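Local coordinates for protein HTH-type transcriptional regulator PrpR (Mycobacterium tuberculosis, PDB 6D2S) that controls transcription of the enzymes that break down short-chain fatty acids through the glyoxylate and methylcitrate cycles, including propionate derived from cholesterol, at residues N16-L21 against A127-G132; M23-M28 against A131-L136; I181-V186 against V263-D268; L214-D219 against Y240-K245. One frame throughout, in Å; residues are numbered along the deposited sequence. Where two conformers were deposited one is given.

Contact 1: residues N16-L21 against A127-G132; sequences NYIHDL and ANYFAG. With NA (sodium ion), chain F.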
# COMPACT_ATOMS: atom_id res chain seq x y z
N ASN A 16 9.73 -0.31 7.38
CA ASN A 16 8.58 -0.41 6.47
C ASN A 16 9.01 -0.62 5.03
O ASN A 16 8.32 -0.21 4.09
CB ASN A 16 7.68 0.82 6.59
CG ASN A 16 6.97 0.92 7.93
OD1 ASN A 16 6.63 -0.10 8.54
ND2 ASN A 16 6.76 2.13 8.41
N TYR A 17 10.16 -1.27 4.83
CA TYR A 17 10.71 -1.49 3.49
C TYR A 17 11.36 -2.87 3.49
O TYR A 17 12.23 -3.15 4.31
CB TYR A 17 11.73 -0.40 3.12
CG TYR A 17 12.48 -0.75 1.85
CD1 TYR A 17 11.88 -0.58 0.61
CD2 TYR A 17 13.75 -1.28 1.90
CE1 TYR A 17 12.54 -0.93 -0.56
CE2 TYR A 17 14.43 -1.65 0.74
CZ TYR A 17 13.81 -1.46 -0.48
OH TYR A 17 14.46 -1.82 -1.63
N ILE A 18 10.92 -3.74 2.58
CA ILE A 18 11.35 -5.14 2.53
C ILE A 18 12.17 -5.31 1.26
O ILE A 18 11.62 -5.55 0.18
CB ILE A 18 10.16 -6.11 2.55
CG1 ILE A 18 9.17 -5.74 3.65
CG2 ILE A 18 10.66 -7.58 2.66
CD1 ILE A 18 9.74 -5.82 5.09
N HIS A 19 13.50 -5.20 1.38
CA HIS A 19 14.34 -5.01 0.20
C HIS A 19 14.22 -6.16 -0.80
O HIS A 19 14.06 -5.94 -2.01
CB HIS A 19 15.80 -4.83 0.61
CG HIS A 19 16.71 -4.55 -0.54
ND1 HIS A 19 16.60 -3.41 -1.32
CD2 HIS A 19 17.73 -5.27 -1.07
CE1 HIS A 19 17.53 -3.43 -2.26
NE2 HIS A 19 18.23 -4.55 -2.14
N ASP A 20 14.33 -7.40 -0.32
CA ASP A 20 14.36 -8.51 -1.27
C ASP A 20 13.06 -8.64 -2.04
O ASP A 20 13.07 -9.00 -3.23
CB ASP A 20 14.68 -9.82 -0.55
CG ASP A 20 16.09 -9.85 0.00
OD1 ASP A 20 17.00 -9.29 -0.64
OD2 ASP A 20 16.29 -10.43 1.10
N LEU A 21 11.92 -8.39 -1.38
CA LEU A 21 10.63 -8.46 -2.07
C LEU A 21 10.42 -7.25 -2.97
O LEU A 21 9.86 -7.38 -4.07
CB LEU A 21 9.48 -8.52 -1.08
CG LEU A 21 9.02 -9.85 -0.53
CD1 LEU A 21 7.78 -9.56 0.34
CD2 LEU A 21 8.72 -10.83 -1.66
N ALA A 127 2.88 -10.59 1.01
CA ALA A 127 2.34 -10.73 -0.34
C ALA A 127 1.66 -9.43 -0.80
O ALA A 127 1.81 -9.02 -1.96
CB ALA A 127 1.36 -11.90 -0.41
N ASN A 128 0.90 -8.79 0.09
CA ASN A 128 0.33 -7.49 -0.22
C ASN A 128 1.43 -6.47 -0.49
O ASN A 128 1.29 -5.62 -1.38
CB ASN A 128 -0.56 -6.98 0.92
CG ASN A 128 -1.86 -7.74 1.03
OD1 ASN A 128 -2.35 -8.31 0.06
ND2 ASN A 128 -2.42 -7.76 2.22
N TYR A 129 2.49 -6.48 0.33
CA TYR A 129 3.62 -5.59 0.09
C TYR A 129 4.19 -5.78 -1.31
O TYR A 129 4.44 -4.82 -2.05
CB TYR A 129 4.71 -5.81 1.16
CG TYR A 129 5.92 -4.91 0.98
CD1 TYR A 129 6.88 -5.20 0.03
CD2 TYR A 129 6.09 -3.76 1.76
CE1 TYR A 129 7.98 -4.37 -0.17
CE2 TYR A 129 7.18 -2.92 1.58
CZ TYR A 129 8.13 -3.24 0.61
OH TYR A 129 9.23 -2.42 0.43
N PHE A 130 4.43 -7.04 -1.68
CA PHE A 130 4.92 -7.35 -3.02
C PHE A 130 3.99 -6.80 -4.09
O PHE A 130 4.45 -6.24 -5.10
CB PHE A 130 5.07 -8.87 -3.17
CG PHE A 130 5.50 -9.30 -4.55
CD1 PHE A 130 6.84 -9.44 -4.87
CD2 PHE A 130 4.54 -9.58 -5.53
CE1 PHE A 130 7.23 -9.85 -6.14
CE2 PHE A 130 4.93 -9.99 -6.79
CZ PHE A 130 6.27 -10.13 -7.10
N ALA A 131 2.68 -6.98 -3.91
CA ALA A 131 1.73 -6.50 -4.92
C ALA A 131 1.83 -4.99 -5.08
O ALA A 131 1.84 -4.47 -6.21
CB ALA A 131 0.30 -6.91 -4.56
N GLY A 132 1.94 -4.26 -3.97
CA GLY A 132 2.15 -2.82 -4.06
C GLY A 132 3.44 -2.47 -4.78
O GLY A 132 3.50 -1.50 -5.53
NA NA F . 18.41 -10.94 1.84
O HOH W 1 16.55 -10.54 4.15

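Contact 2: residues M23-M28 against A131-L136; sequences MAAERM and AGAFLL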
# COMPACT_ATOMS: atom_id res chain seq x y z
N MET A 23 12.76 -5.48 -4.47
CA MET A 23 13.60 -5.69 -5.65
C MET A 23 13.08 -6.81 -6.54
O MET A 23 13.17 -6.72 -7.77
CB MET A 23 15.04 -6.00 -5.21
CG MET A 23 15.72 -4.85 -4.50
SD MET A 23 16.21 -3.58 -5.69
CE MET A 23 17.60 -4.37 -6.50
N ALA A 24 12.55 -7.89 -5.94
CA ALA A 24 12.02 -8.97 -6.77
C ALA A 24 10.85 -8.48 -7.62
O ALA A 24 10.74 -8.82 -8.80
CB ALA A 24 11.60 -10.15 -5.90
N ALA A 25 9.96 -7.68 -7.02
CA ALA A 25 8.83 -7.14 -7.77
C ALA A 25 9.31 -6.24 -8.90
O ALA A 25 8.84 -6.36 -10.05
CB ALA A 25 7.91 -6.35 -6.82
N GLU A 26 10.24 -5.34 -8.60
CA GLU A 26 10.71 -4.40 -9.62
C GLU A 26 11.44 -5.13 -10.74
O GLU A 26 11.26 -4.81 -11.92
CB GLU A 26 11.63 -3.35 -8.97
CG GLU A 26 11.94 -2.19 -9.89
CD GLU A 26 12.70 -1.07 -9.20
OE1 GLU A 26 13.35 -1.33 -8.16
OE2 GLU A 26 12.66 0.07 -9.71
N ARG A 27 12.25 -6.13 -10.39
CA ARG A 27 12.95 -6.88 -11.43
C ARG A 27 11.98 -7.70 -12.27
O ARG A 27 12.12 -7.78 -13.50
CB ARG A 27 14.03 -7.77 -10.80
CG ARG A 27 15.15 -6.94 -10.16
CD ARG A 27 16.31 -7.78 -9.63
NE ARG A 27 15.99 -8.47 -8.38
CZ ARG A 27 16.88 -8.81 -7.46
NH1 ARG A 27 18.16 -8.51 -7.64
NH2 ARG A 27 16.50 -9.44 -6.36
N MET A 28 10.96 -8.29 -11.64
CA MET A 28 10.00 -9.06 -12.42
C MET A 28 9.19 -8.15 -13.34
O MET A 28 8.94 -8.50 -14.50
CB MET A 28 9.07 -9.86 -11.50
CG MET A 28 8.29 -10.92 -12.23
SD MET A 28 7.28 -11.87 -11.08
CE MET A 28 8.49 -12.28 -9.83
N ALA A 131 2.68 -6.98 -3.91
CA ALA A 131 1.73 -6.50 -4.92
C ALA A 131 1.83 -4.99 -5.08
O ALA A 131 1.84 -4.47 -6.21
CB ALA A 131 0.30 -6.91 -4.56
N GLY A 132 1.94 -4.26 -3.97
CA GLY A 132 2.15 -2.82 -4.06
C GLY A 132 3.44 -2.47 -4.78
O GLY A 132 3.50 -1.50 -5.53
N ALA A 133 4.51 -3.24 -4.53
CA ALA A 133 5.80 -2.94 -5.13
C ALA A 133 5.86 -3.37 -6.59
O ALA A 133 6.72 -2.89 -7.32
CB ALA A 133 6.93 -3.60 -4.34
N PHE A 134 4.95 -4.25 -7.02
CA PHE A 134 4.87 -4.62 -8.43
C PHE A 134 4.07 -3.59 -9.23
O PHE A 134 4.49 -3.15 -10.31
CB PHE A 134 4.25 -6.01 -8.55
CG PHE A 134 4.42 -6.63 -9.91
CD1 PHE A 134 3.64 -6.21 -10.98
CD2 PHE A 134 5.38 -7.60 -10.13
CE1 PHE A 134 3.81 -6.75 -12.24
CE2 PHE A 134 5.56 -8.13 -11.40
CZ PHE A 134 4.76 -7.71 -12.45
N LEU A 135 2.89 -3.21 -8.72
CA LEU A 135 2.08 -2.18 -9.36
C LEU A 135 2.79 -0.83 -9.40
O LEU A 135 2.57 -0.03 -10.32
CB LEU A 135 0.75 -2.01 -8.63
CG LEU A 135 -0.37 -2.95 -9.09
CD1 LEU A 135 0.07 -4.41 -8.97
CD2 LEU A 135 -1.61 -2.68 -8.28
N LEU A 136 3.60 -0.55 -8.38
CA LEU A 136 4.27 0.74 -8.24
C LEU A 136 5.76 0.46 -8.11
O LEU A 136 6.33 0.54 -7.01
CB LEU A 136 3.72 1.51 -7.04
CG LEU A 136 2.20 1.64 -7.06
CD1 LEU A 136 1.67 2.13 -5.69
CD2 LEU A 136 1.78 2.60 -8.20

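Contact 3: residues I181-V186 against V263-D268; sequences IPFIFV and VGLGCD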
# COMPACT_ATOMS: atom_id res chain seq x y z
N ILE A 181 10.38 10.97 0.80
CA ILE A 181 10.07 11.67 2.06
C ILE A 181 9.67 10.64 3.12
O ILE A 181 8.85 9.75 2.83
CB ILE A 181 8.93 12.68 1.85
CG1 ILE A 181 9.38 13.80 0.92
CG2 ILE A 181 8.43 13.19 3.21
CD1 ILE A 181 8.22 14.72 0.46
N PRO A 182 10.20 10.71 4.34
CA PRO A 182 9.76 9.77 5.39
C PRO A 182 8.38 10.17 5.91
O PRO A 182 8.21 11.28 6.41
CB PRO A 182 10.84 9.91 6.48
CG PRO A 182 11.86 10.85 5.94
CD PRO A 182 11.30 11.58 4.78
N PHE A 183 7.41 9.28 5.78
CA PHE A 183 6.04 9.55 6.18
C PHE A 183 5.63 8.69 7.37
O PHE A 183 6.10 7.56 7.53
CB PHE A 183 5.04 9.29 5.05
CG PHE A 183 5.08 10.28 3.93
CD1 PHE A 183 4.59 11.57 4.10
CD2 PHE A 183 5.56 9.91 2.67
CE1 PHE A 183 4.60 12.48 3.06
CE2 PHE A 183 5.56 10.80 1.61
CZ PHE A 183 5.09 12.09 1.81
N ILE A 184 4.73 9.24 8.20
CA ILE A 184 3.87 8.45 9.08
C ILE A 184 2.59 8.16 8.32
O ILE A 184 1.94 9.08 7.82
CB ILE A 184 3.56 9.20 10.38
CG1 ILE A 184 4.83 9.53 11.17
CG2 ILE A 184 2.54 8.41 11.22
CD1 ILE A 184 4.59 10.55 12.26
N PHE A 185 2.22 6.88 8.23
CA PHE A 185 0.98 6.48 7.58
C PHE A 185 -0.08 6.18 8.64
O PHE A 185 0.18 5.43 9.58
CB PHE A 185 1.23 5.26 6.69
CG PHE A 185 -0.02 4.65 6.09
CD1 PHE A 185 -0.75 3.70 6.79
CD2 PHE A 185 -0.44 5.01 4.83
CE1 PHE A 185 -1.88 3.13 6.24
CE2 PHE A 185 -1.57 4.44 4.26
CZ PHE A 185 -2.30 3.50 4.97
N VAL A 186 -1.26 6.78 8.49
CA VAL A 186 -2.35 6.60 9.45
C VAL A 186 -3.62 6.25 8.69
O VAL A 186 -4.00 6.94 7.74
CB VAL A 186 -2.58 7.85 10.32
CG1 VAL A 186 -3.82 7.66 11.20
CG2 VAL A 186 -1.36 8.14 11.17
N VAL A 263 -7.56 7.97 5.39
CA VAL A 263 -6.15 7.63 5.32
C VAL A 263 -5.35 8.92 5.20
O VAL A 263 -5.78 9.87 4.53
CB VAL A 263 -5.86 6.67 4.15
CG1 VAL A 263 -4.38 6.64 3.83
CG2 VAL A 263 -6.38 5.28 4.49
N GLY A 264 -4.20 8.97 5.85
CA GLY A 264 -3.40 10.17 5.84
C GLY A 264 -1.92 9.87 5.90
O GLY A 264 -1.50 8.78 6.30
N LEU A 265 -1.14 10.86 5.48
CA LEU A 265 0.31 10.85 5.57
C LEU A 265 0.75 12.10 6.31
O LEU A 265 0.23 13.19 6.06
CB LEU A 265 0.96 10.84 4.19
CG LEU A 265 0.76 9.58 3.35
CD1 LEU A 265 1.33 9.82 1.96
CD2 LEU A 265 1.45 8.40 4.04
N GLY A 266 1.72 11.95 7.19
CA GLY A 266 2.35 13.08 7.84
C GLY A 266 3.85 13.02 7.68
O GLY A 266 4.45 11.95 7.82
N CYS A 267 4.45 14.16 7.38
CA CYS A 267 5.91 14.24 7.29
C CYS A 267 6.40 15.43 8.09
O CYS A 267 5.66 16.39 8.33
CB CYS A 267 6.40 14.35 5.83
SG CYS A 267 5.95 15.87 4.94
N ASP A 268 7.66 15.36 8.50
CA ASP A 268 8.25 16.47 9.23
C ASP A 268 8.05 17.75 8.45
O ASP A 268 8.20 17.80 7.23
CB ASP A 268 9.75 16.25 9.46
CG ASP A 268 10.31 17.14 10.57
OD1 ASP A 268 10.46 16.65 11.71
OD2 ASP A 268 10.59 18.33 10.30
O HOH W 2 9.22 13.28 7.83

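Contact 4: residues L214-D219 against Y240-K245; sequences LWVVHD and YFWVAK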
# COMPACT_ATOMS: atom_id res chain seq x y z
N LEU A 214 -4.99 12.76 16.38
CA LEU A 214 -5.65 11.90 15.40
C LEU A 214 -6.57 12.68 14.47
O LEU A 214 -6.87 12.20 13.37
CB LEU A 214 -6.44 10.80 16.11
CG LEU A 214 -6.85 9.69 15.15
CD1 LEU A 214 -8.16 10.01 14.44
CD2 LEU A 214 -5.74 9.45 14.14
N TRP A 215 -7.03 13.86 14.88
CA TRP A 215 -7.83 14.68 13.99
C TRP A 215 -7.11 14.96 12.67
O TRP A 215 -7.76 15.34 11.69
CB TRP A 215 -8.22 16.00 14.68
CG TRP A 215 -7.08 16.67 15.38
CD1 TRP A 215 -6.10 17.43 14.82
CD2 TRP A 215 -6.80 16.65 16.79
NE1 TRP A 215 -5.23 17.88 15.79
CE2 TRP A 215 -5.64 17.41 17.01
CE3 TRP A 215 -7.43 16.05 17.89
CZ2 TRP A 215 -5.09 17.60 18.28
CZ3 TRP A 215 -6.89 16.24 19.16
CH2 TRP A 215 -5.73 17.00 19.33
N VAL A 216 -5.79 14.76 12.62
CA VAL A 216 -5.07 15.00 11.38
C VAL A 216 -5.59 14.11 10.26
O VAL A 216 -5.43 14.45 9.08
CB VAL A 216 -3.56 14.79 11.60
CG1 VAL A 216 -3.03 15.80 12.63
CG2 VAL A 216 -3.27 13.37 12.05
N VAL A 217 -6.23 12.99 10.59
CA VAL A 217 -6.83 12.11 9.59
C VAL A 217 -8.34 12.01 9.76
O VAL A 217 -9.08 12.04 8.78
CB VAL A 217 -6.19 10.71 9.62
CG1 VAL A 217 -6.93 9.76 8.71
CG2 VAL A 217 -4.72 10.80 9.22
N HIS A 218 -8.82 11.90 11.01
CA HIS A 218 -10.26 11.81 11.23
C HIS A 218 -10.99 13.03 10.68
O HIS A 218 -12.15 12.92 10.26
CB HIS A 218 -10.56 11.63 12.71
CG HIS A 218 -11.94 11.14 12.99
ND1 HIS A 218 -13.01 12.00 13.17
CD2 HIS A 218 -12.44 9.89 13.10
CE1 HIS A 218 -14.11 11.29 13.39
NE2 HIS A 218 -13.79 10.01 13.35
N ASP A 219 -10.34 14.20 10.67
CA ASP A 219 -10.97 15.39 10.10
C ASP A 219 -11.44 15.16 8.66
O ASP A 219 -12.33 15.88 8.19
CB ASP A 219 -10.00 16.58 10.12
CG ASP A 219 -9.90 17.26 11.48
OD1 ASP A 219 -10.69 16.93 12.39
OD2 ASP A 219 -9.02 18.12 11.63
N TYR A 240 4.47 18.41 12.12
CA TYR A 240 4.27 17.54 10.98
C TYR A 240 3.20 18.13 10.08
O TYR A 240 2.22 18.71 10.56
CB TYR A 240 3.88 16.13 11.43
CG TYR A 240 5.05 15.39 12.04
CD1 TYR A 240 5.70 14.37 11.35
CD2 TYR A 240 5.53 15.74 13.29
CE1 TYR A 240 6.79 13.71 11.91
CE2 TYR A 240 6.61 15.10 13.86
CZ TYR A 240 7.23 14.09 13.17
OH TYR A 240 8.31 13.46 13.76
N PHE A 241 3.43 18.01 8.77
CA PHE A 241 2.44 18.40 7.78
C PHE A 241 1.64 17.17 7.39
O PHE A 241 2.22 16.14 7.02
CB PHE A 241 3.12 19.03 6.56
CG PHE A 241 2.16 19.71 5.63
CD1 PHE A 241 2.08 21.09 5.59
CD2 PHE A 241 1.32 18.97 4.81
CE1 PHE A 241 1.19 21.72 4.74
CE2 PHE A 241 0.43 19.60 3.97
CZ PHE A 241 0.36 20.97 3.93
N TRP A 242 0.32 17.26 7.50
CA TRP A 242 -0.57 16.12 7.34
C TRP A 242 -1.49 16.33 6.15
O TRP A 242 -2.03 17.43 5.96
CB TRP A 242 -1.40 15.90 8.61
CG TRP A 242 -0.60 15.33 9.75
CD1 TRP A 242 0.01 16.02 10.76
CD2 TRP A 242 -0.33 13.94 9.99
NE1 TRP A 242 0.65 15.14 11.61
CE2 TRP A 242 0.45 13.86 11.16
CE3 TRP A 242 -0.68 12.76 9.33
CZ2 TRP A 242 0.88 12.65 11.69
CZ3 TRP A 242 -0.24 11.56 9.85
CH2 TRP A 242 0.53 11.51 11.02
N VAL A 243 -1.67 15.28 5.35
CA VAL A 243 -2.62 15.28 4.25
C VAL A 243 -3.47 14.02 4.38
O VAL A 243 -2.92 12.93 4.60
CB VAL A 243 -1.92 15.32 2.88
CG1 VAL A 243 -2.94 15.40 1.76
CG2 VAL A 243 -0.96 16.51 2.82
N ALA A 244 -4.79 14.17 4.30
CA ALA A 244 -5.70 13.06 4.56
C ALA A 244 -6.90 13.14 3.63
O ALA A 244 -7.29 14.21 3.16
CB ALA A 244 -6.19 13.05 6.02
N LYS A 245 -7.50 11.98 3.37
CA LYS A 245 -8.74 11.94 2.62
C LYS A 245 -9.48 10.66 2.98
O LYS A 245 -8.86 9.65 3.33
CB LYS A 245 -8.48 11.99 1.11
CG LYS A 245 -9.71 12.27 0.27
CD LYS A 245 -9.34 12.54 -1.18
CE LYS A 245 -9.28 11.25 -1.97
NZ LYS A 245 -9.17 11.51 -3.43

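Contact 1: residues N16-L21 against A127-G132
Y129 of helix 116-135 reaches across to the backbone of I18. The amide N of I18 donates to OH of Y129 at 3.0 Å, and the bond is nearly straight, 166° at the hydrogen. The phenol ring lies flat under the isoleucine that makes this bond: CG1 of I18 sits 3.9 Å from the ring centroid, only 7° off the normal, a CH-pi contact over the face. CB of I18 meets the same ring at CE1. CD1 of Y17 also comes to OH of Y129 at 3.2 Å, the hydroxyl lying obliquely to the Y17 ring, while the carbonyl O of N16 lies at the edge of the Y129 ring, near its plane, and has no hydrogen-bonding partner. CG of Y129 stands anti to its backbone N (chi1 -180°), which extends the ring straight off its helix toward the 16-18 turn. In the first turn of helix 19-31, CD2 of L21 packs on CD1 of F130 at 4.0 Å, the two side chains crossing at about a right angle.

In the next shell, OH of Y17 pairs with ND1 of H19 at 2.7 Å and also bonds R175, and OH of Y129 has a weak second bond to D22. I18 and L21 both lean on I107 of helix 101-109. At the outer end, OD2 of D20 binds a sodium ion at 2.3 Å. I18 occupies the N-cap position of helix 19-31, so the tyrosine grips the loop just where that helix begins: a buried packing of helix start and preceding loop on helix 116-135, within the IrrE N-terminal-like region (Peptidase_MA clan).

Contact 2: residues M23-M28 against A131-L136
M28 crosses the edge of the F134 ring at about a right angle, three of its atoms meeting CE2. Its CB lies 3.9 Å from CE2 of F134, close to the ring plane; CG follows in that plane at 4.0 Å from the same carbon. SD is 4.1 Å from CE2 and 5.4 Å from the ring centroid, 73° off the normal, an oblique Met-aromatic contact. The chain is extended through chi2 and then bends at chi3 (-49°), turning CE back to F130, one turn earlier on helix 116-135.

The frame for this is a helix pair: segments 23-28 and 131-135 run in the same general direction, 35° apart, with axes 8.0 Å from each other at their closest. Small residues meet at this approach, consistent with the short axis distance. CB of A25 rests on CB of A133 at 3.8 Å and reaches past it to the backbone, 3.6 Å from N of F134. The carbonyl O of A25 lies obliquely to the F134 ring, near CD2.

Helix 39-51 closes over the aromatic end, with L46 touching both M28 and F134. E26 points elsewhere, bonded to the amide of R139 and salt-bridged to R175.

Contact 3: residues I181-V186 against V263-D268
F183 (chi1 -72°) and L265 (chi1 -67°) each place CG anti to their own carbonyl carbon, and from neighbouring strands the two side chains meet on one face of the sheet. CD1 of L265 stands over the middle of the F183 ring, 4.1 Å from its centroid and 3° off the normal, as a CH-pi contact. CG2 of I181 lies against the opposite face nearer the rim, so the phenyl is held between two aliphatic residues. That same CG2 packs on CB of C267 at 3.5 Å, and SG of C267 makes an oblique sulfur-aromatic contact with F183. Further along, F185 shares this face; its CE2 meets CG1 of V263 in one of two V263 conformers, and its edge takes CD2 of L265.

The backbones are joined as antiparallel strands. I184 with G266 and V186 with G264 form hydrogen-bonded pairs, the amide of I184 giving the O of G266 a 2.8 Å bond in the carbonyl plane. Both partners on the 263-268 side are glycines, so I184 and V186 face no side chain from their pairing partners. Next to the I181 end of the pair, a water bridges O of P182 and N of D268.

Strands 194-198 and 239-247 flank the pair in the five-stranded antiparallel sheet. Helix 163-170 packs on the F183 and L265 face through L170, while W242 of strand 239-247 lies with I184 and V186 on the other.

Contact 4: residues L214-D219 against Y240-K245
V216 sits squarely on the indole of W242, and this is the tight half of the contact. Its CB is 3.5 Å from CG of W242 and 3.7 Å from the centroid of the five-membered ring, 19° off the normal, a CH-pi contact over the face. The two methyls spread to either side of CB: CG1 reaches CD1 at 3.6 Å on the pyrrole side, and CG2 lies above CD2, toward the benzene ring. CG of W242 is anti to its carbonyl carbon (chi1 -73°), which raises the indole off the strand to meet the short helix. Two residues along, on the same face, CB of A244 fits under the helix backbone, 3.4 Å from O of V216 and 3.7 Å from CA of V217.

V217 is the looser member in the modelled conformer of two. There its CG2 comes no nearer than 4.2 Å to CB of A244 and 4.5 Å to CE3 of W242, and no hydrogen bond crosses between the segments. On the outer side of the helix W215 is exposed and H218 partly so, H218 turning away from the strand to stack edge-to-face with F221.

Helix 215-218 thus lies across one face of the five-stranded antiparallel sheet in the ScfR C-terminal region, which belongs to the GAF clan. V216 also touches A232 of strand 228-233, V217 reaches V186 and T188 of strand 183-189, and strand 239-247 runs between strands 228-233 and 261-268.

All four contacts are buried, but they belong to two parts of the chain. Contacts 1 and 2 are successive sections of one interface between helices 19-31 and 116-135, sharing A131 and G132 and joined where F130 packs on A25 and M28. Contact 1 mixes a buried polar bond with ring packing at a helix start; contact 2 is apolar side-chain packing. About 22 Å from contact 2, centre to centre, contact 3 is held chiefly by backbone bonding between strands. Contact 4 touches it through the adjacent strand of the same sheet, yet joins helix to sheet by apolar packing, with no hydrogen bond across it. Lying farthest from the chain centre, it has exposed residues on its helix.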